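Local structure of glycosyl hydrolase, family 31/fibronectin type III domain protein (Clostridium perfringens, 4UAP) at residues D22-G27 and S35-K40; L67-I72 and T113-L118; Y73-S78 and A141-E146; I82-M87 and S133-N138. The protein binds galacto-configured sugars such as N-acetylgalactosamine through a calcium-containing carbohydrate-binding module, probably helping a family 31 glycoside hydrolase to hold its substrates. All coordinates share one frame; numbering follows the deposited sequence.

Contact 1 of 4, residues D22-G27 and S35-K40; sequences DKLIDG and SRMDLK. With CA (calcium ion), chain D.
The calcium ion is gripped from both segments at once: the carbonyl O of Lys-23 lies 2.3 Å from the metal, that of Ser-35 is 2.4 Å from it, and Asp-26 adds its carboxylate OD1 at 2.5 Å. Bonding to the common cation holds the two carbonyl oxygens close to each other, an approach that would otherwise be unfavourable for two acceptors. Asp-26 reaches inward because its CG stands between its own backbone N and carbonyl carbon (chi1 63°), which brings a single carboxylate oxygen to the metal. Thr-28, Asn-143 and Glu-144 complete the site.

Beyond the ion, the aliphatic root of Lys-23 lies against the peptide that follows Arg-36, with CB 3.3 Å from the Arg-36 carbonyl O. The same carbonyl is tied to the ammonium of Lys-23 by one water, which accepts from NZ and donates to the oxygen; NZ is also bonded to Ser-34. On the inner side, the branched end of Leu-24 crosses the Met-37 side chain at a slant, CD1 lying 3.7 Å from SD, and both pack on Met-57 of strand 55-61.

Arg-36 turns away from the 22-27 segment and meets Asp-38 side-on, NE and NH2 each taking one carboxylate oxygen within the guanidinium plane. The NH2 to OD2 bond is 2.7 Å long and almost straight, at 177°. This pairing fixes the rotation of a guanidinium that borders the bound sugar. A calcium held between the 22-35 loop and strand 141-149 is characteristic of the beta-sandwich of family 32 carbohydrate-binding modules.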
# COMPACT_ATOMS: atom_id res chain seq x y z
N ASP A 22 2.38 5.23 -8.65
CA ASP A 22 2.19 6.66 -8.45
C ASP A 22 0.85 6.97 -7.79
O ASP A 22 0.73 7.97 -7.07
CB ASP A 22 2.30 7.39 -9.80
CG ASP A 22 1.28 6.89 -10.81
OD1 ASP A 22 1.39 5.72 -11.25
OD2 ASP A 22 0.36 7.66 -11.17
N LYS A 23 -0.14 6.11 -8.00
CA LYS A 23 -1.47 6.32 -7.42
C LYS A 23 -1.49 6.07 -5.91
O LYS A 23 -2.49 6.35 -5.24
CB LYS A 23 -2.50 5.43 -8.12
CG LYS A 23 -2.74 5.79 -9.60
CD LYS A 23 -3.28 7.22 -9.73
CE LYS A 23 -3.50 7.63 -11.19
NZ LYS A 23 -4.76 7.08 -11.76
N LEU A 24 -0.41 5.53 -5.36
CA LEU A 24 -0.30 5.36 -3.92
C LEU A 24 0.03 6.68 -3.23
O LEU A 24 -0.24 6.85 -2.04
CB LEU A 24 0.77 4.32 -3.55
CG LEU A 24 0.54 2.87 -3.97
CD1 LEU A 24 1.81 2.02 -3.72
CD2 LEU A 24 -0.68 2.28 -3.25
N ILE A 25 0.61 7.61 -3.97
CA ILE A 25 1.06 8.86 -3.36
C ILE A 25 0.64 10.11 -4.15
O ILE A 25 1.25 11.17 -4.00
CB ILE A 25 2.60 8.87 -3.19
CG1 ILE A 25 3.29 8.75 -4.55
CG2 ILE A 25 3.05 7.71 -2.31
CD1 ILE A 25 4.81 8.82 -4.48
N ASP A 26 -0.40 10.00 -4.96
CA ASP A 26 -0.80 11.13 -5.79
C ASP A 26 -1.74 12.09 -5.05
O ASP A 26 -2.17 13.09 -5.61
CB ASP A 26 -1.47 10.65 -7.08
CG ASP A 26 -2.74 9.90 -6.81
OD1 ASP A 26 -2.73 9.01 -5.93
OD2 ASP A 26 -3.77 10.19 -7.46
N GLY A 27 -2.06 11.77 -3.80
CA GLY A 27 -2.89 12.64 -2.99
C GLY A 27 -4.37 12.37 -3.17
O GLY A 27 -5.20 13.25 -2.90
N SER A 35 -8.34 6.97 -8.44
CA SER A 35 -7.47 7.21 -7.27
C SER A 35 -6.48 6.07 -6.98
O SER A 35 -5.46 6.28 -6.32
CB SER A 35 -8.31 7.44 -6.01
OG SER A 35 -9.22 8.51 -6.16
N ARG A 36 -6.80 4.86 -7.44
CA ARG A 36 -6.20 3.65 -6.88
C ARG A 36 -5.00 3.09 -7.63
O ARG A 36 -4.85 3.28 -8.84
CB ARG A 36 -7.26 2.54 -6.80
CG ARG A 36 -8.52 2.88 -6.02
CD ARG A 36 -9.28 1.59 -5.69
NE ARG A 36 -9.38 0.73 -6.87
CZ ARG A 36 -10.40 0.74 -7.73
NH1 ARG A 36 -11.44 1.56 -7.56
NH2 ARG A 36 -10.37 -0.08 -8.77
N MET A 37 -4.16 2.37 -6.88
CA MET A 37 -3.24 1.37 -7.42
C MET A 37 -3.94 0.01 -7.37
O MET A 37 -4.40 -0.41 -6.30
CB MET A 37 -1.93 1.32 -6.62
CG MET A 37 -0.86 0.34 -7.16
SD MET A 37 0.21 -0.44 -5.92
CE MET A 37 -0.94 -1.66 -5.33
N ASP A 38 -4.02 -0.67 -8.51
CA ASP A 38 -4.65 -1.97 -8.62
C ASP A 38 -3.70 -2.98 -9.26
O ASP A 38 -2.99 -2.66 -10.21
CB ASP A 38 -5.93 -1.91 -9.48
CG ASP A 38 -7.17 -1.42 -8.72
OD1 ASP A 38 -7.07 -0.75 -7.67
OD2 ASP A 38 -8.28 -1.72 -9.21
N LEU A 39 -3.69 -4.21 -8.75
CA LEU A 39 -3.12 -5.33 -9.48
C LEU A 39 -3.86 -5.46 -10.82
O LEU A 39 -5.01 -5.03 -10.92
CB LEU A 39 -3.24 -6.61 -8.66
CG LEU A 39 -1.93 -7.30 -8.29
CD1 LEU A 39 -1.04 -6.36 -7.50
CD2 LEU A 39 -2.21 -8.60 -7.52
N LYS A 40 -3.21 -6.05 -11.83
CA LYS A 40 -3.83 -6.17 -13.15
C LYS A 40 -5.26 -6.70 -13.09
O LYS A 40 -5.53 -7.73 -12.46
CB LYS A 40 -3.00 -7.09 -14.06
CG LYS A 40 -1.73 -6.46 -14.62
CD LYS A 40 -1.05 -7.43 -15.59
CE LYS A 40 0.27 -6.87 -16.09
NZ LYS A 40 0.17 -5.44 -16.49
CA CA D . -4.32 7.58 -4.68
O HOH W 1 -6.02 4.76 -10.80

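Contact 2 of 4, residues L67-I72 and T113-L118; sequences LENFTI and TTVYEL
Strands 69-72 and 113-118 run antiparallel, their axes 4.6 Å apart at the closest approach and 164° between directions, with Phe-70 opposite Tyr-116 and Ile-72 opposite Thr-114 as hydrogen-bonded pairs. The bond from Ile-72 N to Thr-114 O is nearly straight, whereas that from Phe-70 N to Tyr-116 O is longer, 3.2 Å, and more bent. Here the strand is disturbed by a classic beta bulge, Glu-68 and Asn-69 both facing Tyr-148 on the other neighbouring strand.

On the interior face the rings of Phe-70 and Tyr-116 lie side by side, nearly parallel (18°) but displaced, with little ring-on-ring overlap. The CB of Tyr-116 instead sits over the Phe-70 ring in a CH-pi contact, 3.6 Å from its centroid. With chi1 at 62°, the Phe-70 ring swings back over the partner strand, bringing CZ within 3.3 Å of Tyr-116 CG. Leu-118 extends this apolar row, its CD1 packing 3.8 Å from Leu-67 CB.

The opposite face, with Asn-69, Thr-71, Val-115 and Glu-117, is mostly polar. Thr-71 OG1 donates to Asn-69 OD1, meeting it from above the carbonyl plane, and the methyls of Val-115 lie alongside Thr-71. Glu-117 OE1 accepts from two waters, one shared with Glu-68 O and the other with Asn-69 ND2. The chemistry thus divides by face: the interior is mainly aromatic and aliphatic, its few polar ends, Thr-114 OG1 and Tyr-116 OH, bonded to Asn-74 and Gly-104 O, while outside the side-chain polar link between strands runs through water.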
# COMPACT_ATOMS: atom_id res chain seq x y z
N LEU A 67 8.87 9.19 12.03
CA LEU A 67 7.47 9.06 11.63
C LEU A 67 6.53 8.79 12.79
O LEU A 67 6.81 7.95 13.65
CB LEU A 67 7.33 7.92 10.60
CG LEU A 67 8.13 8.04 9.31
CD1 LEU A 67 7.98 6.78 8.45
CD2 LEU A 67 7.70 9.29 8.54
N GLU A 68 5.40 9.48 12.82
CA GLU A 68 4.33 9.14 13.76
C GLU A 68 3.60 7.87 13.28
O GLU A 68 3.31 6.97 14.06
CB GLU A 68 3.34 10.30 13.91
CG GLU A 68 3.94 11.54 14.56
CD GLU A 68 4.11 11.42 16.08
OE1 GLU A 68 4.04 10.28 16.62
OE2 GLU A 68 4.31 12.46 16.74
N ASN A 69 3.32 7.80 11.98
CA ASN A 69 2.64 6.63 11.41
C ASN A 69 2.72 6.60 9.90
O ASN A 69 3.12 7.58 9.28
CB ASN A 69 1.15 6.61 11.83
CG ASN A 69 0.30 7.62 11.05
OD1 ASN A 69 0.07 7.47 9.85
ND2 ASN A 69 -0.18 8.65 11.74
N PHE A 70 2.33 5.48 9.31
CA PHE A 70 1.83 5.55 7.95
C PHE A 70 0.44 4.95 7.92
O PHE A 70 0.08 4.12 8.77
CB PHE A 70 2.79 4.91 6.92
CG PHE A 70 3.04 3.44 7.12
CD1 PHE A 70 2.15 2.50 6.61
CD2 PHE A 70 4.19 3.00 7.74
CE1 PHE A 70 2.40 1.15 6.76
CE2 PHE A 70 4.45 1.64 7.90
CZ PHE A 70 3.56 0.72 7.40
N THR A 71 -0.36 5.42 6.97
CA THR A 71 -1.77 5.11 6.88
C THR A 71 -2.10 4.63 5.48
O THR A 71 -1.88 5.35 4.51
CB THR A 71 -2.64 6.34 7.21
OG1 THR A 71 -2.39 6.75 8.56
CG2 THR A 71 -4.11 6.02 7.02
N ILE A 72 -2.63 3.41 5.41
CA ILE A 72 -3.03 2.80 4.16
C ILE A 72 -4.54 2.99 4.00
O ILE A 72 -5.31 2.65 4.90
CB ILE A 72 -2.68 1.29 4.13
CG1 ILE A 72 -1.17 1.09 4.38
CG2 ILE A 72 -3.11 0.65 2.80
CD1 ILE A 72 -0.76 -0.37 4.61
N THR A 113 -9.13 2.57 6.84
CA THR A 113 -7.69 2.80 6.91
C THR A 113 -7.03 1.72 7.72
O THR A 113 -7.64 1.14 8.63
CB THR A 113 -7.33 4.17 7.55
OG1 THR A 113 -7.84 4.22 8.89
CG2 THR A 113 -7.89 5.33 6.74
N THR A 114 -5.78 1.44 7.38
CA THR A 114 -4.94 0.54 8.14
C THR A 114 -3.76 1.37 8.58
O THR A 114 -3.00 1.86 7.75
CB THR A 114 -4.49 -0.67 7.31
OG1 THR A 114 -5.64 -1.47 6.99
CG2 THR A 114 -3.47 -1.52 8.07
N VAL A 115 -3.64 1.56 9.89
CA VAL A 115 -2.65 2.50 10.42
C VAL A 115 -1.54 1.77 11.17
O VAL A 115 -1.80 0.99 12.09
CB VAL A 115 -3.31 3.54 11.34
CG1 VAL A 115 -2.27 4.52 11.89
CG2 VAL A 115 -4.39 4.30 10.57
N TYR A 116 -0.30 2.00 10.74
CA TYR A 116 0.89 1.55 11.46
C TYR A 116 1.38 2.67 12.35
O TYR A 116 1.90 3.68 11.86
CB TYR A 116 2.00 1.11 10.50
CG TYR A 116 1.90 -0.33 10.04
CD1 TYR A 116 0.97 -0.71 9.06
CD2 TYR A 116 2.73 -1.31 10.57
CE1 TYR A 116 0.89 -2.04 8.63
CE2 TYR A 116 2.65 -2.62 10.15
CZ TYR A 116 1.73 -2.99 9.18
OH TYR A 116 1.66 -4.30 8.77
N GLU A 117 1.18 2.53 13.66
CA GLU A 117 1.64 3.54 14.60
C GLU A 117 3.11 3.30 14.88
O GLU A 117 3.49 2.23 15.36
CB GLU A 117 0.83 3.51 15.89
CG GLU A 117 -0.64 3.87 15.72
CD GLU A 117 -0.85 5.34 15.42
OE1 GLU A 117 0.15 6.09 15.43
OE2 GLU A 117 -2.01 5.74 15.18
N LEU A 118 3.94 4.30 14.58
CA LEU A 118 5.39 4.13 14.63
C LEU A 118 6.06 4.87 15.79
O LEU A 118 7.25 4.68 16.03
CB LEU A 118 6.00 4.57 13.31
CG LEU A 118 5.54 3.77 12.08
CD1 LEU A 118 6.17 4.33 10.82
CD2 LEU A 118 5.88 2.29 12.26
O HOH W 2 2.57 6.54 16.80
O HOH W 3 -0.35 8.66 14.50

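Contact 3 of 4, residues Y73-S78 and A141-E146; sequences YNRMNS and AINEIE. With CA (calcium ion), chain D; NGA (2-acetamido-2-deoxy-beta-D-galactopyranose), chain C.
Tyr-73 lies along the 141-146 strand and is held at both ends. Its backbone N donates to Glu-144 O at 2.8 Å, nearly straight, and its carbonyl O accepts from Asn-143 N. At the far end the hydroxyl gives its proton to Glu-146 OE1 over 2.8 Å, coming from well above the carboxylate plane, which stands 76° from the ring. The Glu-144 carbonyl O also touches the ring edge in plane.

Asn-143 packs its CB against that of Tyr-73 and lays its amide OD1 against the Arg-75 backbone, near CA. Its ND2 is bonded to Thr-29, whereas the buried OD1 has no polar partner in the model. The Asn-143 carbonyl O and Glu-144 OE2 each bind calcium at 2.3 Å.

Arg-75 runs out fully extended, its CD resting 3.6 Å from Ala-141 CB. This delivers the guanidinium edge to N-acetylgalactosamine: NH1 donates to O3 at 2.9 Å and to O4 at 3.1 Å, while the NH2 bonds to O3 and O7 are weak. Contact with the axial O4 suits recognition of the galacto configuration. Such a sugar site, at one end of a calcium-bearing beta-sandwich, is characteristic of family 32 carbohydrate-binding modules.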
# COMPACT_ATOMS: atom_id res chain seq x y z
N TYR A 73 -4.95 3.58 2.87
CA TYR A 73 -6.36 3.79 2.59
C TYR A 73 -6.88 2.66 1.71
O TYR A 73 -6.42 2.47 0.58
CB TYR A 73 -6.58 5.15 1.94
CG TYR A 73 -6.32 6.32 2.87
CD1 TYR A 73 -5.03 6.79 3.09
CD2 TYR A 73 -7.38 6.95 3.53
CE1 TYR A 73 -4.80 7.86 3.95
CE2 TYR A 73 -7.15 8.01 4.40
CZ TYR A 73 -5.87 8.46 4.59
OH TYR A 73 -5.65 9.52 5.44
N ASN A 74 -7.83 1.91 2.24
CA ASN A 74 -8.33 0.72 1.58
C ASN A 74 -9.54 1.01 0.71
O ASN A 74 -10.27 1.97 0.94
CB ASN A 74 -8.69 -0.35 2.62
CG ASN A 74 -7.47 -0.80 3.40
OD1 ASN A 74 -6.47 -1.19 2.82
ND2 ASN A 74 -7.55 -0.70 4.73
N ARG A 75 -9.74 0.17 -0.30
CA ARG A 75 -10.85 0.38 -1.22
C ARG A 75 -12.16 0.01 -0.54
O ARG A 75 -12.36 -1.13 -0.15
CB ARG A 75 -10.67 -0.44 -2.50
CG ARG A 75 -11.80 -0.21 -3.50
CD ARG A 75 -11.71 -1.15 -4.67
NE ARG A 75 -12.80 -0.92 -5.61
CZ ARG A 75 -12.94 -1.56 -6.76
NH1 ARG A 75 -12.05 -2.49 -7.11
NH2 ARG A 75 -13.96 -1.28 -7.56
N MET A 76 -13.05 0.99 -0.40
CA MET A 76 -14.32 0.78 0.29
C MET A 76 -15.50 0.92 -0.67
O MET A 76 -15.43 1.64 -1.67
CB MET A 76 -14.48 1.77 1.45
CG MET A 76 -13.29 1.81 2.42
SD MET A 76 -12.87 0.23 3.19
CE MET A 76 -14.19 0.11 4.39
N ASN A 77 -16.58 0.21 -0.36
CA ASN A 77 -17.83 0.40 -1.08
C ASN A 77 -18.52 1.65 -0.58
O ASN A 77 -18.20 2.12 0.51
CB ASN A 77 -18.74 -0.82 -0.89
CG ASN A 77 -18.11 -2.08 -1.39
OD1 ASN A 77 -17.57 -2.12 -2.50
ND2 ASN A 77 -18.17 -3.13 -0.58
N SER A 78 -19.47 2.17 -1.35
CA SER A 78 -20.15 3.41 -0.97
C SER A 78 -20.86 3.30 0.39
O SER A 78 -21.02 4.29 1.09
CB SER A 78 -21.16 3.82 -2.04
OG SER A 78 -22.18 2.84 -2.18
N ALA A 141 -6.49 -3.77 -4.45
CA ALA A 141 -6.75 -2.36 -4.70
C ALA A 141 -6.38 -1.56 -3.46
O ALA A 141 -6.84 -1.85 -2.36
CB ALA A 141 -8.22 -2.13 -5.07
N ILE A 142 -5.55 -0.54 -3.65
CA ILE A 142 -5.19 0.37 -2.58
C ILE A 142 -5.38 1.81 -3.06
O ILE A 142 -4.92 2.16 -4.14
CB ILE A 142 -3.72 0.15 -2.13
CG1 ILE A 142 -3.54 -1.28 -1.61
CG2 ILE A 142 -3.31 1.19 -1.09
CD1 ILE A 142 -2.06 -1.66 -1.31
N ASN A 143 -6.08 2.63 -2.28
CA ASN A 143 -6.34 4.02 -2.66
C ASN A 143 -5.12 4.92 -2.55
O ASN A 143 -4.87 5.76 -3.40
CB ASN A 143 -7.46 4.62 -1.80
CG ASN A 143 -8.74 3.85 -1.88
OD1 ASN A 143 -8.88 2.91 -2.68
ND2 ASN A 143 -9.72 4.24 -1.06
N GLU A 144 -4.38 4.76 -1.46
CA GLU A 144 -3.35 5.73 -1.11
C GLU A 144 -2.61 5.21 0.10
O GLU A 144 -3.18 4.48 0.91
CB GLU A 144 -3.96 7.11 -0.80
CG GLU A 144 -2.92 8.25 -0.61
CD GLU A 144 -2.57 8.96 -1.92
OE1 GLU A 144 -1.79 9.94 -1.89
OE2 GLU A 144 -3.07 8.55 -2.98
N ILE A 145 -1.34 5.57 0.22
CA ILE A 145 -0.60 5.34 1.45
C ILE A 145 0.04 6.67 1.82
O ILE A 145 0.73 7.26 1.01
CB ILE A 145 0.46 4.23 1.31
CG1 ILE A 145 -0.22 2.89 0.97
CG2 ILE A 145 1.28 4.12 2.61
CD1 ILE A 145 0.75 1.71 0.71
N GLU A 146 -0.25 7.14 3.04
CA GLU A 146 0.23 8.43 3.54
C GLU A 146 1.20 8.25 4.70
O GLU A 146 1.00 7.38 5.55
CB GLU A 146 -0.94 9.30 4.01
CG GLU A 146 -1.89 9.70 2.91
CD GLU A 146 -2.93 10.67 3.39
OE1 GLU A 146 -3.22 10.68 4.61
OE2 GLU A 146 -3.47 11.43 2.55
CA CA D . -4.32 7.58 -4.68
C1 NGA C . -13.50 -5.93 -11.11
C2 NGA C . -13.66 -4.58 -10.41
C3 NGA C . -12.44 -3.72 -10.69
C4 NGA C . -11.19 -4.51 -10.33
C5 NGA C . -11.13 -5.76 -11.22
C6 NGA C . -9.95 -6.69 -11.00
C7 NGA C . -15.82 -3.47 -9.99
C8 NGA C . -16.98 -2.75 -10.61
N2 NGA C . -14.87 -3.89 -10.84
O1 NGA C . -14.42 -6.82 -10.53
O3 NGA C . -12.57 -2.54 -9.93
O4 NGA C . -11.26 -4.89 -8.97
O5 NGA C . -12.25 -6.55 -10.95
O6 NGA C . -10.10 -7.86 -11.80
O7 NGA C . -15.77 -3.63 -8.76
O HOH W 4 -7.27 -1.95 0.22

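Contact 4 of 4, residues I82-M87 and S133-N138; sequences INIAAM and SHKDKN
Two irregular loops meet here at the sugar-binding end of the beta-sandwich. Residues Asn-83 to Ala-86 form a type I beta turn, and the loops run into an antiparallel non-hydrogen-bonded pair between Met-87 and Ser-133, CA atoms 4.2 Å apart. The turn is closed by Ala-86 N bonding to Asn-83 O and braced by an Asx turn, in which Asn-83 OD1 accepts from Ala-85 N. Across from it Ser-133 makes an ST turn, its OG receiving the N-H of Lys-135.

His-134 contributes more than any other residue. Its backbone N and its ring ND1 both donate to Ala-86 O, at 2.9 Å and 3.2 Å respectively. The first approaches the oxygen almost end-on; the second arrives from above the carbonyl plane, 68° out of it. CG stands anti to the carbonyl carbon of His-134 (chi1 -74°), which folds the ring back over the 82-87 loop and brings ND1 to the same oxygen as N. The CE1 edge reaches the Met-87 carbonyl, and Ile-82 sets CG2 over one ring face, 4.1 Å from the centroid, its chain crossing that of His-134 at about a right angle.

Ala-85, near the middle of the turn, touches the bound N-acetylgalactosamine and Arg-75, so the paired hydrogen bonds to Ala-86 O probably help to hold a loop that lines the pocket. At the outer rim the Lys-135 chain leaves the contact fully extended, and its CB lies 3.9 Å from Ile-84 CG1.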
# COMPACT_ATOMS: atom_id res chain seq x y z
N ILE A 82 -15.92 -2.85 3.30
CA ILE A 82 -14.68 -2.97 2.54
C ILE A 82 -14.92 -3.76 1.24
O ILE A 82 -15.61 -4.80 1.24
CB ILE A 82 -13.57 -3.64 3.37
CG1 ILE A 82 -12.21 -3.46 2.71
CG2 ILE A 82 -13.90 -5.12 3.62
CD1 ILE A 82 -11.04 -3.61 3.68
N ASN A 83 -14.39 -3.27 0.13
CA ASN A 83 -14.62 -3.91 -1.16
C ASN A 83 -13.89 -5.24 -1.27
O ASN A 83 -12.86 -5.45 -0.63
CB ASN A 83 -14.21 -2.98 -2.32
CG ASN A 83 -14.49 -3.59 -3.68
OD1 ASN A 83 -13.58 -4.05 -4.37
ND2 ASN A 83 -15.77 -3.60 -4.08
N ILE A 84 -14.43 -6.15 -2.07
CA ILE A 84 -13.85 -7.47 -2.24
C ILE A 84 -12.41 -7.44 -2.80
O ILE A 84 -11.61 -8.36 -2.56
CB ILE A 84 -14.77 -8.32 -3.15
CG1 ILE A 84 -14.41 -9.81 -3.06
CG2 ILE A 84 -14.74 -7.81 -4.57
CD1 ILE A 84 -15.34 -10.70 -3.88
N ALA A 85 -12.05 -6.38 -3.53
CA ALA A 85 -10.70 -6.29 -4.10
C ALA A 85 -9.69 -5.66 -3.13
O ALA A 85 -8.50 -5.64 -3.41
CB ALA A 85 -10.74 -5.49 -5.41
N ALA A 86 -10.17 -5.16 -1.99
CA ALA A 86 -9.29 -4.51 -1.02
C ALA A 86 -8.32 -5.47 -0.32
O ALA A 86 -8.51 -6.69 -0.27
CB ALA A 86 -10.13 -3.77 0.02
N MET A 87 -7.26 -4.88 0.23
CA MET A 87 -6.28 -5.59 1.04
C MET A 87 -6.95 -6.23 2.27
O MET A 87 -7.84 -5.63 2.89
CB MET A 87 -5.16 -4.63 1.46
CG MET A 87 -3.82 -5.30 1.82
SD MET A 87 -2.50 -4.05 2.00
CE MET A 87 -3.19 -3.01 3.28
N SER A 133 -5.77 -10.33 -0.31
CA SER A 133 -6.91 -9.45 -0.54
C SER A 133 -8.19 -10.18 -0.13
O SER A 133 -8.14 -11.34 0.26
CB SER A 133 -6.99 -9.03 -2.00
OG SER A 133 -7.49 -10.09 -2.79
N HIS A 134 -9.33 -9.51 -0.23
CA HIS A 134 -10.61 -10.14 0.09
C HIS A 134 -11.16 -10.99 -1.04
O HIS A 134 -12.28 -11.49 -0.94
CB HIS A 134 -11.63 -9.08 0.49
CG HIS A 134 -11.39 -8.52 1.85
ND1 HIS A 134 -10.61 -7.41 2.07
CD2 HIS A 134 -11.78 -8.95 3.08
CE1 HIS A 134 -10.54 -7.16 3.36
NE2 HIS A 134 -11.25 -8.08 4.00
N LYS A 135 -10.40 -11.15 -2.12
CA LYS A 135 -10.92 -11.87 -3.28
C LYS A 135 -10.05 -13.07 -3.59
O LYS A 135 -10.46 -14.21 -3.40
CB LYS A 135 -11.02 -10.95 -4.50
CG LYS A 135 -11.79 -11.55 -5.67
CD LYS A 135 -11.81 -10.58 -6.83
CE LYS A 135 -12.51 -11.17 -8.05
NZ LYS A 135 -12.56 -10.17 -9.16
N ASP A 136 -8.83 -12.80 -4.06
CA ASP A 136 -7.90 -13.87 -4.42
C ASP A 136 -6.50 -13.29 -4.60
O ASP A 136 -6.33 -12.07 -4.56
CB ASP A 136 -8.34 -14.60 -5.69
CG ASP A 136 -8.50 -13.67 -6.90
OD1 ASP A 136 -7.57 -12.88 -7.21
OD2 ASP A 136 -9.57 -13.73 -7.55
N LYS A 137 -5.53 -14.16 -4.83
CA LYS A 137 -4.13 -13.72 -4.87
C LYS A 137 -3.78 -12.95 -6.15
O LYS A 137 -2.66 -12.49 -6.30
CB LYS A 137 -3.20 -14.93 -4.72
CG LYS A 137 -3.13 -15.81 -5.97
CD LYS A 137 -1.96 -16.80 -5.88
CE LYS A 137 -1.68 -17.48 -7.23
NZ LYS A 137 -2.86 -18.25 -7.73
N ASN A 138 -4.73 -12.82 -7.07
CA ASN A 138 -4.48 -12.02 -8.27
C ASN A 138 -5.20 -10.68 -8.25
O ASN A 138 -5.31 -10.02 -9.29
CB ASN A 138 -4.89 -12.79 -9.54
CG ASN A 138 -4.15 -14.11 -9.69
OD1 ASN A 138 -4.77 -15.15 -9.79
ND2 ASN A 138 -2.82 -14.06 -9.71

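Along the chain contact 1 closes before the others open; contact 2 interleaves with both 3 and 4, and contact 4 is nested inside the loop closed by contact 3. Contacts 1, 2 and 3 reach one antiparallel sheet: strand 64-74 lies between 113-118 and 141-149, and 141-149 also pairs with 37-38. Contacts 1 and 3, with centres about 9 Å apart, share the calcium, and Gly-27 N and Leu-24 O bond to the 141-146 strand. Contact 4 lies about 11 Å from contact 3 between centres, joined through Arg-75 and Asn-83, while contacts 2 and 4 are about 20 Å apart. Metal site and sugar pocket are thus linked through strand 141-149 and through the adjacent Ser-35 and Arg-36.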